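NADP-dependent glyceraldehyde-3-phosphate dehydrogenase (Bacillus halodurans, PDB 3PRL) probably catalyses the NADP-dependent, non-phosphorylating oxidation of glyceraldehyde 3-phosphate, as a member of the aldehyde dehydrogenase family. Local coordinates at residues D[260-274]-D[293-305]. Sequence-based numbering, arbitrary orientation.
Sequences LGGKDPAIVLDDADL and CTAIKRVFVQDSV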
ATOM      1  N   LEU D 260      -1.584 -20.675 -19.597  1.00 24.98           N
ATOM      2  CA  LEU D 260      -1.461 -21.565 -20.755  1.00 24.12           C
ATOM      3  C   LEU D 260      -0.006 -21.962 -21.022  1.00 25.12           C
ATOM      4  O   LEU D 260       0.809 -22.030 -20.097  1.00 25.15           O
ATOM      5  CB  LEU D 260      -2.149 -20.955 -22.003  1.00 23.16           C
ATOM      6  CG  LEU D 260      -3.534 -20.341 -21.695  1.00 20.95           C
ATOM      7  CD1 LEU D 260      -4.102 -19.521 -22.820  1.00 23.13           C
ATOM      8  CD2 LEU D 260      -4.522 -21.392 -21.258  1.00 22.99           C
ATOM      9  N   GLY D 261       0.312 -22.247 -22.281  1.00 25.74           N
ATOM     10  CA  GLY D 261       1.612 -22.790 -22.632  1.00 25.93           C
ATOM     11  C   GLY D 261       2.756 -21.799 -22.686  1.00 25.61           C
ATOM     12  O   GLY D 261       2.559 -20.573 -22.786  1.00 25.07           O
ATOM     13  N   GLY D 262       3.966 -22.350 -22.639  1.00 25.75           N
ATOM     14  CA  GLY D 262       5.167 -21.547 -22.738  1.00 26.09           C
ATOM     15  C   GLY D 262       6.144 -22.141 -23.717  1.00 26.39           C
ATOM     16  O   GLY D 262       6.088 -23.329 -24.026  1.00 26.74           O
ATOM     17  N   LYS D 263       7.019 -21.296 -24.245  1.00 26.50           N
ATOM     18  CA  LYS D 263       8.270 -21.795 -24.820  1.00 26.75           C
ATOM     19  C   LYS D 263       9.401 -20.936 -24.240  1.00 26.72           C
ATOM     20  O   LYS D 263       9.997 -20.112 -24.953  1.00 27.51           O
ATOM     21  CB  LYS D 263       8.208 -21.761 -26.349  1.00 27.00           C
ATOM     22  CG  LYS D 263       9.289 -22.567 -27.088  1.00 24.43           C
ATOM     23  CD  LYS D 263       8.950 -24.056 -27.262  1.00 27.82           C
ATOM     24  CE  LYS D 263      10.008 -24.728 -28.140  1.00 25.39           C
ATOM     25  NZ  LYS D 263       9.806 -26.198 -28.382  1.00 28.84           N
ATOM     26  N   ASP D 264       9.658 -21.090 -22.934  1.00 25.39           N
ATOM     27  CA  ASP D 264      10.643 -20.240 -22.246  1.00 24.45           C
ATOM     28  C   ASP D 264      12.040 -20.405 -22.873  1.00 24.57           C
ATOM     29  O   ASP D 264      12.529 -21.516 -23.010  1.00 25.16           O
ATOM     30  CB  ASP D 264      10.710 -20.500 -20.715  1.00 23.41           C
ATOM     31  CG  ASP D 264       9.362 -20.346 -20.004  1.00 24.33           C
ATOM     32  OD1 ASP D 264       8.489 -19.557 -20.453  1.00 22.63           O
ATOM     33  OD2 ASP D 264       9.170 -21.030 -18.969  1.00 22.64           O
ATOM     34  N   PRO D 265      12.659 -19.292 -23.293  1.00 24.72           N
ATOM     35  CA  PRO D 265      14.033 -19.358 -23.791  1.00 25.69           C
ATOM     36  C   PRO D 265      15.064 -19.275 -22.687  1.00 27.00           C
ATOM     37  O   PRO D 265      14.827 -18.645 -21.643  1.00 27.16           O
ATOM     38  CB  PRO D 265      14.150 -18.121 -24.678  1.00 25.08           C
ATOM     39  CG  PRO D 265      13.135 -17.140 -24.080  1.00 22.10           C
ATOM     40  CD  PRO D 265      12.003 -18.002 -23.608  1.00 23.88           C
ATOM     41  N   ALA D 266      16.201 -19.921 -22.914  1.00 28.22           N
ATOM     42  CA  ALA D 266      17.368 -19.697 -22.097  1.00 29.28           C
ATOM     43  C   ALA D 266      18.317 -18.927 -22.995  1.00 30.77           C
ATOM     44  O   ALA D 266      18.622 -19.365 -24.099  1.00 31.17           O
ATOM     45  CB  ALA D 266      17.974 -21.004 -21.677  1.00 29.70           C
ATOM     46  N   ILE D 267      18.745 -17.760 -22.530  1.00 31.51           N
ATOM     47  CA  ILE D 267      19.717 -16.967 -23.274  1.00 32.51           C
ATOM     48  C   ILE D 267      21.054 -17.051 -22.555  1.00 33.60           C
ATOM     49  O   ILE D 267      21.137 -16.742 -21.362  1.00 33.95           O
ATOM     50  CB  ILE D 267      19.240 -15.511 -23.435  1.00 31.96           C
ATOM     51  CG1 ILE D 267      17.846 -15.506 -24.098  1.00 30.06           C
ATOM     52  CG2 ILE D 267      20.264 -14.698 -24.215  1.00 31.24           C
ATOM     53  CD1 ILE D 267      17.249 -14.134 -24.380  1.00 31.30           C
ATOM     54  N   VAL D 268      22.080 -17.501 -23.282  1.00 34.00           N
ATOM     55  CA  VAL D 268      23.427 -17.675 -22.743  1.00 34.43           C
ATOM     56  C   VAL D 268      24.430 -16.807 -23.526  1.00 35.40           C
ATOM     57  O   VAL D 268      24.736 -17.086 -24.686  1.00 35.43           O
ATOM     58  CB  VAL D 268      23.847 -19.167 -22.747  1.00 34.68           C
ATOM     59  CG1 VAL D 268      24.952 -19.415 -21.743  1.00 33.48           C
ATOM     60  CG2 VAL D 268      22.650 -20.078 -22.431  1.00 32.47           C
ATOM     61  N   LEU D 269      24.895 -15.727 -22.896  1.00 36.07           N
ATOM     62  CA  LEU D 269      25.888 -14.831 -23.499  1.00 37.76           C
ATOM     63  C   LEU D 269      27.324 -15.282 -23.201  1.00 38.96           C
ATOM     64  O   LEU D 269      27.534 -16.179 -22.392  1.00 38.37           O
ATOM     65  CB  LEU D 269      25.666 -13.376 -23.052  1.00 37.80           C
ATOM     66  CG  LEU D 269      24.349 -12.701 -23.454  1.00 40.00           C
ATOM     67  CD1 LEU D 269      24.283 -11.253 -22.952  1.00 36.90           C
ATOM     68  CD2 LEU D 269      24.122 -12.777 -24.965  1.00 37.60           C
ATOM     69  N   ASP D 270      28.294 -14.653 -23.867  1.00 40.84           N
ATOM     70  CA  ASP D 270      29.724 -15.022 -23.781  1.00 43.03           C
ATOM     71  C   ASP D 270      30.306 -15.061 -22.355  1.00 43.74           C
ATOM     72  O   ASP D 270      31.067 -15.978 -22.011  1.00 44.64           O
ATOM     73  CB  ASP D 270      30.547 -14.108 -24.715  1.00 44.37           C
ATOM     74  CG  ASP D 270      32.015 -13.963 -24.303  1.00 46.55           C
ATOM     75  OD1 ASP D 270      32.580 -14.853 -23.628  1.00 45.53           O
ATOM     76  OD2 ASP D 270      32.621 -12.937 -24.689  1.00 45.93           O
ATOM     77  N   ASP D 271      29.952 -14.071 -21.542  1.00 43.46           N
ATOM     78  CA  ASP D 271      30.478 -13.945 -20.192  1.00 44.04           C
ATOM     79  C   ASP D 271      29.607 -14.667 -19.152  1.00 43.22           C
ATOM     80  O   ASP D 271      29.233 -14.086 -18.134  1.00 42.97           O
ATOM     81  CB  ASP D 271      30.646 -12.459 -19.834  1.00 44.50           C
ATOM     82  CG  ASP D 271      29.344 -11.674 -19.949  1.00 44.70           C
ATOM     83  OD1 ASP D 271      28.444 -12.116 -20.692  1.00 43.26           O
ATOM     84  OD2 ASP D 271      29.224 -10.612 -19.300  1.00 43.32           O
ATOM     85  N   ALA D 272      29.295 -15.937 -19.399  1.00 42.72           N
ATOM     86  CA  ALA D 272      28.412 -16.683 -18.511  1.00 41.30           C
ATOM     87  C   ALA D 272      29.140 -17.818 -17.813  1.00 41.63           C
ATOM     88  O   ALA D 272      30.027 -18.452 -18.391  1.00 42.40           O
ATOM     89  CB  ALA D 272      27.217 -17.219 -19.275  1.00 40.47           C
ATOM     90  N   ASP D 273      28.770 -18.057 -16.557  1.00 40.93           N
ATOM     91  CA  ASP D 273      29.225 -19.247 -15.854  1.00 40.97           C
ATOM     92  C   ASP D 273      28.456 -20.415 -16.465  1.00 40.62           C
ATOM     93  O   ASP D 273      27.274 -20.618 -16.173  1.00 39.61           O
ATOM     94  CB  ASP D 273      28.977 -19.140 -14.341  1.00 40.22           C
ATOM     95  CG  ASP D 273      29.288 -20.439 -13.593  1.00 39.53           C
ATOM     96  OD1 ASP D 273      29.325 -21.512 -14.225  1.00 40.77           O
ATOM     97  OD2 ASP D 273      29.484 -20.392 -12.364  1.00 40.48           O
ATOM     98  N   LEU D 274      29.141 -21.167 -17.318  1.00 41.39           N
ATOM     99  CA  LEU D 274      28.508 -22.213 -18.108  1.00 41.60           C
ATOM    100  C   LEU D 274      28.216 -23.485 -17.312  1.00 41.58           C
ATOM    101  O   LEU D 274      27.455 -24.335 -17.774  1.00 41.79           O
ATOM    102  CB  LEU D 274      29.343 -22.526 -19.356  1.00 42.35           C
ATOM    103  CG  LEU D 274      29.726 -21.343 -20.257  1.00 44.82           C
ATOM    104  CD1 LEU D 274      30.958 -21.676 -21.081  1.00 43.81           C
ATOM    105  CD2 LEU D 274      28.576 -20.903 -21.154  1.00 42.06           C
ATOM    106  N   CYS D 293       4.367 -25.943 -18.002  1.00 25.16           N
ATOM    107  CA  CYS D 293       4.139 -24.753 -18.790  1.00 25.60           C
ATOM    108  C   CYS D 293       5.329 -23.835 -18.599  1.00 25.00           C
ATOM    109  O   CYS D 293       5.849 -23.307 -19.564  1.00 24.85           O
ATOM    110  CB  CYS D 293       2.816 -24.085 -18.425  1.00 25.71           C
ATOM    111  SG  CYS D 293       1.431 -25.105 -18.912  1.00 34.95           S
ATOM    112  N   THR D 294       5.755 -23.688 -17.342  1.00 25.12           N
ATOM    113  CA  THR D 294       6.948 -22.944 -16.997  1.00 25.53           C
ATOM    114  C   THR D 294       8.149 -23.905 -16.946  1.00 26.12           C
ATOM    115  O   THR D 294       8.238 -24.766 -16.065  1.00 26.40           O
ATOM    116  CB  THR D 294       6.772 -22.224 -15.663  1.00 25.40           C
ATOM    117  OG1 THR D 294       5.413 -21.761 -15.538  1.00 28.52           O
ATOM    118  CG2 THR D 294       7.714 -21.045 -15.578  1.00 28.72           C
ATOM    119  N   ALA D 295       9.047 -23.736 -17.909  1.00 26.39           N
ATOM    120  CA  ALA D 295      10.217 -24.588 -18.112  1.00 26.43           C
ATOM    121  C   ALA D 295      10.975 -24.056 -19.300  1.00 26.52           C
ATOM    122  O   ALA D 295      10.369 -23.612 -20.275  1.00 26.28           O
ATOM    123  CB  ALA D 295       9.801 -26.023 -18.389  1.00 27.07           C
ATOM    124  N   ILE D 296      12.301 -24.132 -19.229  1.00 26.61           N
ATOM    125  CA  ILE D 296      13.154 -23.790 -20.349  1.00 26.76           C
ATOM    126  C   ILE D 296      12.964 -24.832 -21.471  1.00 27.13           C
ATOM    127  O   ILE D 296      13.107 -26.033 -21.256  1.00 27.92           O
ATOM    128  CB  ILE D 296      14.630 -23.732 -19.907  1.00 26.75           C
ATOM    129  CG1 ILE D 296      14.874 -22.558 -18.941  1.00 25.25           C
ATOM    130  CG2 ILE D 296      15.568 -23.755 -21.112  1.00 26.28           C
ATOM    131  CD1 ILE D 296      14.829 -21.180 -19.555  1.00 26.27           C
ATOM    132  N   LYS D 297      12.640 -24.365 -22.665  1.00 26.62           N
ATOM    133  CA  LYS D 297      12.372 -25.265 -23.780  1.00 26.23           C
ATOM    134  C   LYS D 297      13.122 -24.850 -25.024  1.00 27.10           C
ATOM    135  O   LYS D 297      12.897 -25.408 -26.076  1.00 28.10           O
ATOM    136  CB  LYS D 297      10.874 -25.298 -24.079  1.00 25.30           C
ATOM    137  CG  LYS D 297      10.025 -26.001 -23.036  1.00 25.05           C
ATOM    138  CD  LYS D 297       8.608 -25.613 -23.236  1.00 24.25           C
ATOM    139  CE  LYS D 297       7.711 -26.230 -22.203  1.00 24.43           C
ATOM    140  NZ  LYS D 297       6.630 -25.248 -21.849  1.00 23.12           N
ATOM    141  N   ARG D 298      14.017 -23.876 -24.886  1.00 27.87           N
ATOM    142  CA  ARG D 298      14.751 -23.269 -25.994  1.00 29.17           C
ATOM    143  C   ARG D 298      16.052 -22.699 -25.457  1.00 29.89           C
ATOM    144  O   ARG D 298      16.026 -21.914 -24.504  1.00 29.51           O
ATOM    145  CB  ARG D 298      13.965 -22.078 -26.551  1.00 29.31           C
ATOM    146  CG  ARG D 298      13.055 -22.332 -27.720  1.00 30.77           C
ATOM    147  CD  ARG D 298      12.680 -20.993 -28.358  1.00 29.38           C
ATOM    148  NE  ARG D 298      11.794 -20.174 -27.527  1.00 29.90           N
ATOM    149  CZ  ARG D 298      11.194 -19.057 -27.941  1.00 28.50           C
ATOM    150  NH1 ARG D 298      11.378 -18.619 -29.191  1.00 30.22           N
ATOM    151  NH2 ARG D 298      10.399 -18.379 -27.114  1.00 29.01           N
ATOM    152  N   VAL D 299      17.184 -23.065 -26.052  1.00 30.70           N
ATOM    153  CA  VAL D 299      18.428 -22.387 -25.706  1.00 30.92           C
ATOM    154  C   VAL D 299      18.966 -21.567 -26.875  1.00 32.25           C
ATOM    155  O   VAL D 299      19.409 -22.118 -27.878  1.00 32.81           O
ATOM    156  CB  VAL D 299      19.535 -23.347 -25.221  1.00 31.11           C
ATOM    157  CG1 VAL D 299      20.780 -22.548 -24.827  1.00 27.56           C
ATOM    158  CG2 VAL D 299      19.056 -24.212 -24.053  1.00 26.79           C
ATOM    159  N   PHE D 300      18.925 -20.249 -26.740  1.00 33.16           N
ATOM    160  CA  PHE D 300      19.698 -19.384 -27.628  1.00 35.30           C
ATOM    161  C   PHE D 300      21.064 -19.176 -26.976  1.00 36.08           C
ATOM    162  O   PHE D 300      21.161 -18.515 -25.940  1.00 35.77           O
ATOM    163  CB  PHE D 300      19.013 -18.027 -27.824  1.00 35.70           C
ATOM    164  CG  PHE D 300      17.615 -18.110 -28.372  1.00 37.43           C
ATOM    165  CD1 PHE D 300      17.390 -18.415 -29.708  1.00 35.96           C
ATOM    166  CD2 PHE D 300      16.523 -17.857 -27.552  1.00 34.53           C
ATOM    167  CE1 PHE D 300      16.099 -18.477 -30.216  1.00 37.73           C
ATOM    168  CE2 PHE D 300      15.226 -17.921 -28.050  1.00 36.28           C
ATOM    169  CZ  PHE D 300      15.011 -18.226 -29.378  1.00 34.79           C
ATOM    170  N   VAL D 301      22.113 -19.739 -27.568  1.00 37.34           N
ATOM    171  CA  VAL D 301      23.462 -19.642 -26.997  1.00 37.95           C
ATOM    172  C   VAL D 301      24.438 -18.964 -27.957  1.00 39.80           C
ATOM    173  O   VAL D 301      24.507 -19.319 -29.132  1.00 40.74           O
ATOM    174  CB  VAL D 301      24.017 -21.039 -26.544  1.00 38.01           C
ATOM    175  CG1 VAL D 301      24.102 -22.011 -27.703  1.00 33.44           C
ATOM    176  CG2 VAL D 301      25.361 -20.891 -25.855  1.00 33.26           C
ATOM    177  N   GLN D 302      25.192 -17.990 -27.452  1.00 40.78           N
ATOM    178  CA  GLN D 302      26.149 -17.266 -28.283  1.00 42.87           C
ATOM    179  C   GLN D 302      27.185 -18.223 -28.867  1.00 44.16           C
ATOM    180  O   GLN D 302      27.586 -19.179 -28.205  1.00 44.16           O
ATOM    181  CB  GLN D 302      26.836 -16.153 -27.491  1.00 43.28           C
ATOM    182  CG  GLN D 302      27.251 -14.989 -28.361  1.00 46.15           C
ATOM    183  CD  GLN D 302      28.079 -13.971 -27.627  1.00 44.09           C
ATOM    184  OE1 GLN D 302      27.545 -13.020 -27.059  1.00 45.71           O
ATOM    185  NE2 GLN D 302      29.392 -14.154 -27.640  1.00 47.27           N
ATOM    186  N   ASP D 303      27.594 -17.973 -30.108  1.00 45.56           N
ATOM    187  CA  ASP D 303      28.535 -18.858 -30.808  1.00 47.13           C
ATOM    188  C   ASP D 303      29.883 -19.073 -30.102  1.00 47.31           C
ATOM    189  O   ASP D 303      30.367 -20.207 -30.030  1.00 47.91           O
ATOM    190  CB  ASP D 303      28.733 -18.439 -32.278  1.00 49.08           C
ATOM    191  CG  ASP D 303      28.911 -16.935 -32.454  1.00 50.75           C
ATOM    192  OD1 ASP D 303      30.005 -16.398 -32.155  1.00 49.87           O
ATOM    193  OD2 ASP D 303      27.951 -16.291 -32.927  1.00 48.89           O
ATOM    194  N   SER D 304      30.470 -18.001 -29.563  1.00 46.60           N
ATOM    195  CA  SER D 304      31.796 -18.058 -28.927  1.00 46.65           C
ATOM    196  C   SER D 304      31.891 -18.999 -27.713  1.00 45.61           C
ATOM    197  O   SER D 304      32.992 -19.332 -27.260  1.00 46.22           O
ATOM    198  CB  SER D 304      32.262 -16.649 -28.537  1.00 46.89           C
ATOM    199  OG  SER D 304      31.356 -16.028 -27.635  1.00 45.05           O
ATOM    200  N   VAL D 305      30.737 -19.425 -27.203  1.00 43.81           N
ATOM    201  CA  VAL D 305      30.657 -20.247 -25.991  1.00 42.63           C
ATOM    202  C   VAL D 305      29.791 -21.495 -26.176  1.00 41.80           C
ATOM    203  O   VAL D 305      29.653 -22.297 -25.250  1.00 41.20           O
ATOM    204  CB  VAL D 305      30.143 -19.429 -24.762  1.00 41.59           C
ATOM    205  CG1 VAL D 305      31.243 -18.539 -24.197  1.00 41.59           C
ATOM    206  CG2 VAL D 305      28.911 -18.594 -25.132  1.00 40.33           C
TER
HETATM  207  O   HOH W   1      10.992 -27.538 -26.352  1.00 13.20           O
HETATM  208  O   HOH W   2       8.116 -22.856 -21.383  1.00 13.52           O
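A bend at chi3 (-70°) turns the Arg298 guanidinium so that its edge faces the Lys263 carbonyl; the two side chains cross at about a right angle. Both NE and NH2 grip that single oxygen from within the guanidinium plane, NH2 at 2.8 Å from Lys263 O. The Asp264 carboxylate, with CG beside its own backbone N (chi1 -56°), presents OD2 to the backbone N of Ala295 at 2.9 Å, the donor coming from the anti side, tilted 30° out of the carboxylate plane; Thr444 OG1 also bonds OD2, and the backbone N of Gln415 bonds OD1. Lys297 reaches back along the loop, its NZ 3.0 Å from Gly262 O and well above that carbonyl plane, while also hydrogen-bonding Cys293 O and forming a salt bridge with Glu386. A water links this NZ to Asp264 N and Ala295 O. Beyond these polar ties the backbones pair in parallel: Ala266 N to Arg298 O, Phe300 N to Ala266 O, Val268 N to Phe300 O and Gln302 N to Val268 O. Pro265 CB meets the Phe300 ring edge at CE2 (3.5 Å), on the face packed by helix 400-409. Ala266, Val268 and Val299 line the other face, beneath helix 274-286, where Val268 CG2 lies 3.9 Å from Val299 CG1. The whole illustrates a classic beta-alpha-beta unit, with helix 274-286 connecting neighbouring parallel strands in the sheet of the aldehyde dehydrogenase catalytic domain.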